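Local coordinates for protein metallo-beta-lactamase (Serratia marcescens, PDB 6K4X) that hydrolyses the beta-lactam ring of antibiotics as a subclass B3 enzyme with two zinc ions in its active site, at residues I14-T18 and W159-E163; S32-I38 and V135-L140; V99-G105 and F120-V126. One frame throughout, in Å; residues are numbered along the deposited sequence. Where two conformers were deposited one is given.

Contact 1 (I14-T18 and W159-E163); sequences IYGNT and WQSCE
Tyr15 and Glu163 lie one on the other: the carboxylate is stacked over one face of the phenol ring, their planes only 6° apart, with Glu163 OE2 displaced toward the rim. The methylene Glu163 CG adds a CH-pi contact, 4.1 Å from the centroid of the Tyr15 ring. A chain extended beyond CG (chi2 -180°) lets Glu163 reach back over the ring to the turn, where Gly16 N donates a nearly straight 2.8 Å bond to Glu163 OE2. That bond uses the oxygen's anti lone pair, and Asn233 ND2 grips the same oxygen, so two N-H donors hold this oxygen over the ring. Glutamate suits the place because its greasy stem covers the ring while its end takes up a backbone N-H.

At the ring's edge, Tyr15 CE2 comes within 3.3 Å of Ser161 O, and the Tyr15 hydroxyl bonds to Lys166 O.

The Ser161 hydroxyl donates to Asn17 OD1 and accepts from Thr18 OG1, in bonds of 2.7 Å from Ser161 OG to either atom. Thr18 OG1 in turn receives the indole N-H of Trp159 NE1 at 2.9 Å, close to the ring plane. A relay therefore runs from Trp159 NE1 through both hydroxyls to the Asn17 amide, and fixes the rotation of each hydroxyl; serine and threonine fit because each can give and take at once. Two waters link Asn17 to the backbone of Gln160 and Cys162.

Gly16, with its positive phi, occupies the first corner of a type II' beta turn, and Ile14 and Tyr15 facing Thr18 form a classic beta bulge. This bulged hairpin end rests on strand 155-163 of the other sheet, as expected in the alpha-beta/beta-alpha sandwich of the metallo-beta-lactamase fold.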
loop_
_atom_site.group_PDB
_atom_site.type_symbol
_atom_site.label_atom_id
_atom_site.label_comp_id
_atom_site.label_asym_id
_atom_site.label_seq_id
_atom_site.Cartn_x
_atom_site.Cartn_y
_atom_site.Cartn_z
ATOM N N ILE A 14 -2.843 -12.573 -8.753
ATOM C CA ILE A 14 -4.095 -11.863 -8.917
ATOM C C ILE A 14 -4.390 -11.664 -10.404
ATOM O O ILE A 14 -5.518 -11.895 -10.867
ATOM C CB ILE A 14 -4.054 -10.534 -8.140
ATOM C CG1 ILE A 14 -4.185 -10.855 -6.646
ATOM C CG2 ILE A 14 -5.135 -9.564 -8.595
ATOM C CD1 ILE A 14 -3.929 -9.708 -5.708
ATOM N N TYR A 15 -3.408 -11.205 -11.187
ATOM C CA TYR A 15 -3.609 -11.029 -12.619
ATOM C C TYR A 15 -2.239 -10.881 -13.267
ATOM O O TYR A 15 -1.430 -10.054 -12.824
ATOM C CB TYR A 15 -4.440 -9.778 -12.918
ATOM C CG TYR A 15 -4.935 -9.737 -14.342
ATOM C CD1 TYR A 15 -6.097 -10.410 -14.692
ATOM C CD2 TYR A 15 -4.241 -9.068 -15.335
ATOM C CE1 TYR A 15 -6.551 -10.434 -16.000
ATOM C CE2 TYR A 15 -4.685 -9.083 -16.650
ATOM C CZ TYR A 15 -5.825 -9.789 -16.982
ATOM O OH TYR A 15 -6.290 -9.816 -18.273
ATOM N N GLY A 16 -1.958 -11.645 -14.313
ATOM C CA GLY A 16 -0.719 -11.490 -15.037
ATOM C C GLY A 16 0.473 -11.621 -14.107
ATOM O O GLY A 16 0.680 -12.648 -13.487
ATOM N N ASN A 17 1.315 -10.591 -14.068
ATOM C CA ASN A 17 2.523 -10.563 -13.253
ATOM C C ASN A 17 2.322 -9.862 -11.898
ATOM O O ASN A 17 3.330 -9.479 -11.280
ATOM C CB ASN A 17 3.674 -9.913 -14.019
ATOM C CG ASN A 17 3.397 -8.475 -14.411
ATOM O OD1 ASN A 17 2.250 -8.078 -14.652
ATOM N ND2 ASN A 17 4.440 -7.675 -14.529
ATOM N N THR A 18 1.069 -9.691 -11.460
ATOM C CA THR A 18 0.767 -9.145 -10.151
ATOM C C THR A 18 0.446 -10.284 -9.190
ATOM O O THR A 18 -0.545 -10.992 -9.399
ATOM C CB THR A 18 -0.444 -8.206 -10.208
ATOM O OG1 THR A 18 -0.118 -7.053 -10.996
ATOM C CG2 THR A 18 -0.887 -7.744 -8.845
ATOM N N TRP A 159 -0.280 0.471 -11.958
ATOM C CA TRP A 159 0.409 -0.135 -13.067
ATOM C C TRP A 159 -0.583 -0.914 -13.915
ATOM O O TRP A 159 -1.771 -0.977 -13.601
ATOM C CB TRP A 159 1.543 -1.026 -12.575
ATOM C CG TRP A 159 1.097 -2.179 -11.726
ATOM C CD1 TRP A 159 0.719 -3.420 -12.142
ATOM C CD2 TRP A 159 1.016 -2.199 -10.292
ATOM N NE1 TRP A 159 0.398 -4.206 -11.068
ATOM C CE2 TRP A 159 0.583 -3.484 -9.914
ATOM C CE3 TRP A 159 1.306 -1.265 -9.297
ATOM C CZ2 TRP A 159 0.419 -3.834 -8.579
ATOM C CZ3 TRP A 159 1.141 -1.605 -7.978
ATOM C CH2 TRP A 159 0.717 -2.882 -7.629
ATOM N N GLN A 160 -0.085 -1.503 -14.998
ATOM C CA GLN A 160 -0.885 -2.356 -15.839
ATOM C C GLN A 160 -0.281 -3.745 -15.861
ATOM O O GLN A 160 0.930 -3.866 -16.010
ATOM C CB GLN A 160 -0.954 -1.811 -17.261
ATOM C CG GLN A 160 -1.602 -0.439 -17.311
ATOM C CD GLN A 160 -2.191 -0.102 -18.656
ATOM O OE1 GLN A 160 -2.129 -0.884 -19.609
ATOM N NE2 GLN A 160 -2.792 1.074 -18.726
ATOM N N SER A 161 -1.122 -4.772 -15.730
ATOM C CA SER A 161 -0.693 -6.139 -15.899
ATOM C C SER A 161 -1.532 -6.784 -16.995
ATOM O O SER A 161 -2.721 -6.473 -17.138
ATOM C CB SER A 161 -0.829 -6.938 -14.616
ATOM O OG SER A 161 0.173 -6.575 -13.662
ATOM N N CYS A 162 -0.923 -7.713 -17.737
ATOM C CA CYS A 162 -1.550 -8.243 -18.921
ATOM C C CYS A 162 -1.387 -9.761 -18.964
ATOM O O CYS A 162 -0.408 -10.315 -18.480
ATOM C CB CYS A 162 -0.953 -7.628 -20.184
ATOM S SG CYS A 162 -0.907 -5.815 -20.239
ATOM N N GLU A 163 -2.354 -10.405 -19.619
ATOM C CA GLU A 163 -2.330 -11.846 -19.905
ATOM C C GLU A 163 -2.622 -12.034 -21.397
ATOM O O GLU A 163 -3.751 -11.782 -21.827
ATOM C CB GLU A 163 -3.371 -12.602 -19.074
ATOM C CG GLU A 163 -3.080 -12.588 -17.571
ATOM C CD GLU A 163 -4.085 -13.333 -16.696
ATOM O OE1 GLU A 163 -5.036 -13.945 -17.236
ATOM O OE2 GLU A 163 -3.927 -13.314 -15.452
HETATM O O HOH W 1 3.561 -5.089 -15.616
HETATM O O HOH W 2 1.997 -7.598 -17.573
#

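Contact 2 (S32-I38 and V135-L140); sequences SSPQGHI and VKLGPL
Ile38 meets Leu137 and Leu140 in the tight, buried part of this contact, sliding past each in the opposite direction. Ile38 CG1 lies 3.8 Å from Leu137 CD1 and 4.1 Å from Leu140 CD1, while Val135 CG1 just reaches Ile38 CD1. With CG anti to the backbone N (chi1 -174°), Leu137 turns CD1 to His37 O, 3.3 Å away, and CD2 to Gln35 O. Leu137 was modelled in two conformers, so its individual contacts are less certain than those of Leu140, whose CD2 approaches Ser32 O at 3.7 Å. No hydrogen bond joins the two segments, so their direct contact is van der Waals packing, which branched aliphatic side chains serve well.

Toward solvent the packing thins. Ser33 CB touches Pro139 CG, 3.8 Å away, and Gln35 OE1 approaches Gly138 CA at 3.3 Å, its long side chain lying across the proline. Ser33 OG accepts from Gln35 N in an ST turn and donates to Gly36 O at 2.7 Å, in the carbonyl plane. Gly36 closes the type I turn 33-36 with a positive phi; Gly138 is the first corner of the type II' turn 137-140.

The first turn leads into strand 37-40, in the middle of the seven-strand sheet; the second joins edge strand 134-137 to strand 140-146 of the five-strand sheet. Strand 29-31 lies against Leu140, and strand 65-69 supports Ile38, Val135 and Leu137.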
loop_
_atom_site.group_PDB
_atom_site.type_symbol
_atom_site.label_atom_id
_atom_site.label_comp_id
_atom_site.label_asym_id
_atom_site.label_seq_id
_atom_site.Cartn_x
_atom_site.Cartn_y
_atom_site.Cartn_z
ATOM N N SER A 32 6.253 -8.795 -11.049
ATOM C CA SER A 32 7.411 -9.566 -11.484
ATOM C C SER A 32 7.763 -9.286 -12.947
ATOM O O SER A 32 6.911 -8.943 -13.768
ATOM C CB SER A 32 7.211 -11.036 -11.274
ATOM O OG SER A 32 6.058 -11.488 -11.961
ATOM N N SER A 33 9.046 -9.494 -13.275
ATOM C CA SER A 33 9.456 -9.523 -14.648
ATOM C C SER A 33 10.707 -10.360 -14.783
ATOM O O SER A 33 11.448 -10.539 -13.836
ATOM C CB SER A 33 9.700 -8.140 -15.209
ATOM O OG SER A 33 11.052 -7.701 -15.028
ATOM N N PRO A 34 11.033 -10.828 -16.001
ATOM C CA PRO A 34 12.299 -11.521 -16.224
ATOM C C PRO A 34 13.540 -10.673 -15.939
ATOM O O PRO A 34 14.637 -11.242 -15.853
ATOM C CB PRO A 34 12.238 -11.950 -17.699
ATOM C CG PRO A 34 10.759 -11.976 -18.013
ATOM C CD PRO A 34 10.180 -10.829 -17.200
ATOM N N GLN A 35 13.394 -9.358 -15.840
ATOM C CA GLN A 35 14.518 -8.462 -15.630
ATOM C C GLN A 35 14.593 -7.977 -14.184
ATOM O O GLN A 35 15.509 -7.226 -13.854
ATOM C CB GLN A 35 14.447 -7.314 -16.632
ATOM C CG GLN A 35 14.485 -7.859 -18.053
ATOM C CD GLN A 35 14.568 -6.849 -19.167
ATOM O OE1 GLN A 35 14.404 -5.653 -18.967
ATOM N NE2 GLN A 35 14.795 -7.334 -20.378
ATOM N N GLY A 36 13.695 -8.438 -13.323
ATOM C CA GLY A 36 13.667 -8.021 -11.942
ATOM C C GLY A 36 12.288 -7.548 -11.529
ATOM O O GLY A 36 11.385 -7.372 -12.379
ATOM N N HIS A 37 12.102 -7.397 -10.212
ATOM C CA HIS A 37 10.790 -7.275 -9.621
ATOM C C HIS A 37 10.681 -6.021 -8.757
ATOM O O HIS A 37 11.685 -5.487 -8.270
ATOM C CB HIS A 37 10.454 -8.488 -8.748
ATOM C CG HIS A 37 10.919 -9.781 -9.322
ATOM N ND1 HIS A 37 10.564 -10.199 -10.596
ATOM C CD2 HIS A 37 11.759 -10.705 -8.817
ATOM C CE1 HIS A 37 11.162 -11.348 -10.819
ATOM N NE2 HIS A 37 11.909 -11.673 -9.765
ATOM N N ILE A 38 9.424 -5.602 -8.562
ATOM C CA ILE A 38 9.080 -4.519 -7.653
ATOM C C ILE A 38 8.188 -5.102 -6.564
ATOM O O ILE A 38 7.212 -5.783 -6.875
ATOM C CB ILE A 38 8.390 -3.379 -8.412
ATOM C CG1 ILE A 38 9.350 -2.785 -9.448
ATOM C CG2 ILE A 38 7.860 -2.327 -7.446
ATOM C CD1 ILE A 38 8.735 -1.742 -10.353
ATOM N N VAL A 135 8.102 4.929 -11.905
ATOM C CA VAL A 135 9.165 4.041 -11.478
ATOM C C VAL A 135 9.277 2.950 -12.536
ATOM O O VAL A 135 8.297 2.249 -12.796
ATOM C CB VAL A 135 8.882 3.441 -10.094
ATOM C CG1 VAL A 135 9.971 2.464 -9.668
ATOM C CG2 VAL A 135 8.694 4.535 -9.063
ATOM N N LYS A 136 10.439 2.836 -13.178
ATOM C CA LYS A 136 10.589 1.869 -14.247
ATOM C C LYS A 136 11.665 0.852 -13.882
ATOM O O LYS A 136 12.692 1.157 -13.261
ATOM C CB LYS A 136 10.889 2.526 -15.590
ATOM C CG LYS A 136 12.070 3.475 -15.606
ATOM C CD LYS A 136 12.214 4.127 -16.961
ATOM C CE LYS A 136 13.301 5.176 -16.994
ATOM N NZ LYS A 136 14.601 4.629 -16.547
ATOM N N LEU A 137 11.399 -0.391 -14.261
ATOM C CA LEU A 137 12.341 -1.487 -14.091
ATOM C C LEU A 137 12.124 -2.433 -15.265
ATOM O O LEU A 137 11.110 -3.094 -15.319
ATOM C CB LEU A 137 12.049 -2.201 -12.768
ATOM C CG LEU A 137 13.026 -3.298 -12.350
ATOM C CD1 LEU A 137 12.462 -4.069 -11.168
ATOM C CD2 LEU A 137 13.361 -4.258 -13.484
ATOM N N GLY A 138 13.056 -2.466 -16.212
ATOM C CA GLY A 138 12.837 -3.268 -17.397
ATOM C C GLY A 138 11.495 -2.906 -18.019
ATOM O O GLY A 138 11.232 -1.734 -18.288
ATOM N N PRO A 139 10.589 -3.882 -18.241
ATOM C CA PRO A 139 9.302 -3.582 -18.837
ATOM C C PRO A 139 8.249 -3.061 -17.848
ATOM O O PRO A 139 7.137 -2.736 -18.246
ATOM C CB PRO A 139 8.873 -4.966 -19.353
ATOM C CG PRO A 139 9.419 -5.918 -18.326
ATOM C CD PRO A 139 10.756 -5.318 -17.941
ATOM N N LEU A 140 8.580 -2.995 -16.560
ATOM C CA LEU A 140 7.649 -2.553 -15.528
ATOM C C LEU A 140 7.616 -1.033 -15.467
ATOM O O LEU A 140 8.647 -0.379 -15.530
ATOM C CB LEU A 140 8.064 -3.128 -14.179
ATOM C CG LEU A 140 8.212 -4.641 -14.121
ATOM C CD1 LEU A 140 8.568 -5.065 -12.703
ATOM C CD2 LEU A 140 6.957 -5.343 -14.613
#

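Contact 3 (V99-G105 and F120-V126); sequences VDTLRTG and FPGSAKV. With SO4 (sulfate ion), chain F.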
loop_
_atom_site.group_PDB
_atom_site.type_symbol
_atom_site.label_atom_id
_atom_site.label_comp_id
_atom_site.label_asym_id
_atom_site.label_seq_id
_atom_site.Cartn_x
_atom_site.Cartn_y
_atom_site.Cartn_z
ATOM N N VAL A 99 9.765 9.927 3.922
ATOM C CA VAL A 99 11.131 9.398 3.826
ATOM C C VAL A 99 11.784 9.315 5.211
ATOM O O VAL A 99 12.374 8.286 5.569
ATOM C CB VAL A 99 11.963 10.225 2.823
ATOM C CG1 VAL A 99 13.457 9.931 2.949
ATOM C CG2 VAL A 99 11.491 9.999 1.395
ATOM N N ASP A 100 11.715 10.401 5.984
ATOM C CA ASP A 100 12.405 10.423 7.244
ATOM C C ASP A 100 11.819 9.375 8.207
ATOM O O ASP A 100 12.543 8.743 8.968
ATOM C CB ASP A 100 12.359 11.831 7.825
ATOM C CG ASP A 100 13.353 12.001 8.944
ATOM O OD1 ASP A 100 14.545 11.793 8.686
ATOM O OD2 ASP A 100 12.913 12.315 10.049
ATOM N N THR A 101 10.501 9.183 8.143
ATOM C CA THR A 101 9.857 8.213 8.980
ATOM C C THR A 101 10.344 6.808 8.625
ATOM O O THR A 101 10.611 5.975 9.502
ATOM C CB THR A 101 8.340 8.242 8.845
ATOM O OG1 THR A 101 7.882 9.568 9.107
ATOM C CG2 THR A 101 7.695 7.265 9.795
ATOM N N LEU A 102 10.464 6.505 7.333
ATOM C CA LEU A 102 10.939 5.176 6.952
ATOM C C LEU A 102 12.402 4.971 7.362
ATOM O O LEU A 102 12.808 3.849 7.676
ATOM C CB LEU A 102 10.793 4.966 5.446
ATOM C CG LEU A 102 9.352 4.858 4.944
ATOM C CD1 LEU A 102 9.331 4.768 3.434
ATOM C CD2 LEU A 102 8.608 3.678 5.556
ATOM N N ARG A 103 13.209 6.031 7.317
ATOM C CA ARG A 103 14.605 5.906 7.689
ATOM C C ARG A 103 14.759 5.695 9.183
ATOM O O ARG A 103 15.661 4.958 9.588
ATOM C CB ARG A 103 15.413 7.146 7.335
ATOM C CG ARG A 103 15.615 7.280 5.843
ATOM C CD ARG A 103 16.277 8.579 5.482
ATOM N NE ARG A 103 16.674 8.510 4.086
ATOM C CZ ARG A 103 17.111 9.552 3.390
ATOM N NH1 ARG A 103 17.137 10.753 3.948
ATOM N NH2 ARG A 103 17.520 9.374 2.149
ATOM N N THR A 104 13.923 6.323 10.002
ATOM C CA THR A 104 14.109 6.269 11.461
ATOM C C THR A 104 13.168 5.266 12.123
ATOM O O THR A 104 13.431 4.849 13.260
ATOM C CB THR A 104 13.893 7.640 12.088
ATOM O OG1 THR A 104 12.532 8.000 11.885
ATOM C CG2 THR A 104 14.838 8.683 11.547
ATOM N N GLY A 105 12.047 4.977 11.471
ATOM C CA GLY A 105 10.989 4.165 12.040
ATOM C C GLY A 105 10.165 4.864 13.098
ATOM O O GLY A 105 9.471 4.198 13.847
ATOM N N PHE A 120 9.062 1.284 14.412
ATOM C CA PHE A 120 9.411 0.112 13.662
ATOM C C PHE A 120 10.841 0.261 13.159
ATOM O O PHE A 120 11.470 1.313 13.304
ATOM C CB PHE A 120 8.385 -0.115 12.546
ATOM C CG PHE A 120 8.257 1.018 11.554
ATOM C CD1 PHE A 120 7.353 2.047 11.768
ATOM C CD2 PHE A 120 9.035 1.044 10.411
ATOM C CE1 PHE A 120 7.234 3.082 10.855
ATOM C CE2 PHE A 120 8.934 2.093 9.515
ATOM C CZ PHE A 120 8.020 3.096 9.729
ATOM N N PRO A 121 11.445 -0.791 12.582
ATOM C CA PRO A 121 12.850 -0.692 12.210
ATOM C C PRO A 121 13.080 0.290 11.054
ATOM O O PRO A 121 12.408 0.227 10.021
ATOM C CB PRO A 121 13.200 -2.127 11.801
ATOM C CG PRO A 121 12.207 -2.972 12.550
ATOM C CD PRO A 121 10.931 -2.172 12.496
ATOM N N GLY A 122 14.068 1.167 11.211
ATOM C CA GLY A 122 14.432 2.087 10.167
ATOM C C GLY A 122 15.082 1.369 9.006
ATOM O O GLY A 122 15.788 0.367 9.189
ATOM N N SER A 123 14.851 1.878 7.801
ATOM C CA SER A 123 15.376 1.275 6.591
ATOM C C SER A 123 16.528 2.111 6.013
ATOM O O SER A 123 16.544 3.324 6.114
ATOM C CB SER A 123 14.273 1.069 5.583
ATOM O OG SER A 123 14.741 0.429 4.400
ATOM N N ALA A 124 17.455 1.414 5.347
ATOM C CA ALA A 124 18.434 2.008 4.461
ATOM C C ALA A 124 17.837 2.275 3.073
ATOM O O ALA A 124 16.801 1.719 2.701
ATOM C CB ALA A 124 19.641 1.104 4.351
ATOM N N LYS A 125 18.519 3.131 2.303
ATOM C CA LYS A 125 18.298 3.306 0.874
ATOM C C LYS A 125 16.887 3.829 0.570
ATOM O O LYS A 125 16.262 3.438 -0.435
ATOM C CB LYS A 125 18.534 2.004 0.100
ATOM C CG LYS A 125 19.948 1.448 0.152
ATOM C CD LYS A 125 20.350 0.809 -1.165
ATOM C CE LYS A 125 20.805 1.864 -2.148
ATOM N NZ LYS A 125 21.354 1.267 -3.383
ATOM N N VAL A 126 16.410 4.778 1.357
ATOM C CA VAL A 126 15.110 5.357 1.123
ATOM C C VAL A 126 15.269 6.618 0.268
ATOM O O VAL A 126 16.122 7.472 0.532
ATOM C CB VAL A 126 14.387 5.690 2.434
ATOM C CG1 VAL A 126 12.977 6.154 2.167
ATOM C CG2 VAL A 126 14.401 4.499 3.379
HETATM S S SO4 F . 21.455 5.424 2.277
HETATM O O1 SO4 F . 20.399 6.417 2.258
HETATM O O2 SO4 F . 22.580 6.158 2.952
HETATM O O3 SO4 F . 21.179 4.160 3.026
HETATM O O4 SO4 F . 21.844 4.983 0.940
HETATM O O HOH W 3 17.972 6.076 3.569
HETATM O O HOH W 4 12.683 2.942 15.139
#
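The C-terminal end of helix 99-104 is closed off by the loop that follows it, with Gly105 CA over the centre of one face of the Phe120 ring, close to the zinc site. Gly105 CA sits 3.8 Å from the Phe120 ring centroid, 8° off the normal, an intimate CH-pi contact. Phe120 CG stands between its backbone N and carbonyl carbon (chi1 59°), which folds the ring back under the glycine. The backbones are also paired: Phe120 N donates to a lone pair of Gly105 O, and Ser123 N reaches Leu102 O at 2.8 Å, satisfying a carbonyl of the helix's last turn. Glycine fits at 105 for its positive phi, which ends the helix, and because Gly105 CA makes a CA-H...O contact of 3.2 Å with Phe120 O. Likewise Gly122 CA approaches Arg103 O at 3.2 Å, where a side chain would have no room.

Val126 CG1 packs on Val99 CG1 at 3.9 Å, and the Val126 and Leu102 side chains cross at about a right angle. In the conformer described, the Arg103 stem runs over Val126 and Arg103 NH2 donates to Val126 O at 2.9 Å, a bent bond tilted out of the guanidinium plane. Lys125 N binds a sulfate, probably from the crystallisation liquor, also held by Arg127.

The side chains of Phe120 and Leu102 lie about 6 and 7 Å from those of the zinc ligands His74 and His72. Strand 91-95, the helix and strand 126-129 make a beta-alpha-beta crossover between parallel neighbours.

Overall arrangement
From the N terminus, the first hairpin turn at 14-18 waits 141 residues for its partner 159-163, so contact 1 closes the longest loop. Within it, 32-38 meets 135-140 in contact 2, and inside that loop contact 3 closes a short one between 99-105 and 120-126; the three are nested, and none cross. Contacts 1 and 2 are neighbours, their centres about 12 Å apart, linked by a probable hydrogen bond from Asn17 ND2 to Ser32 O, and both join the seven-strand sheet to the five-strand sheet. Contact 3 lies across the chain's centre from contact 1, finishing the far edge of the larger sheet near the zinc ions.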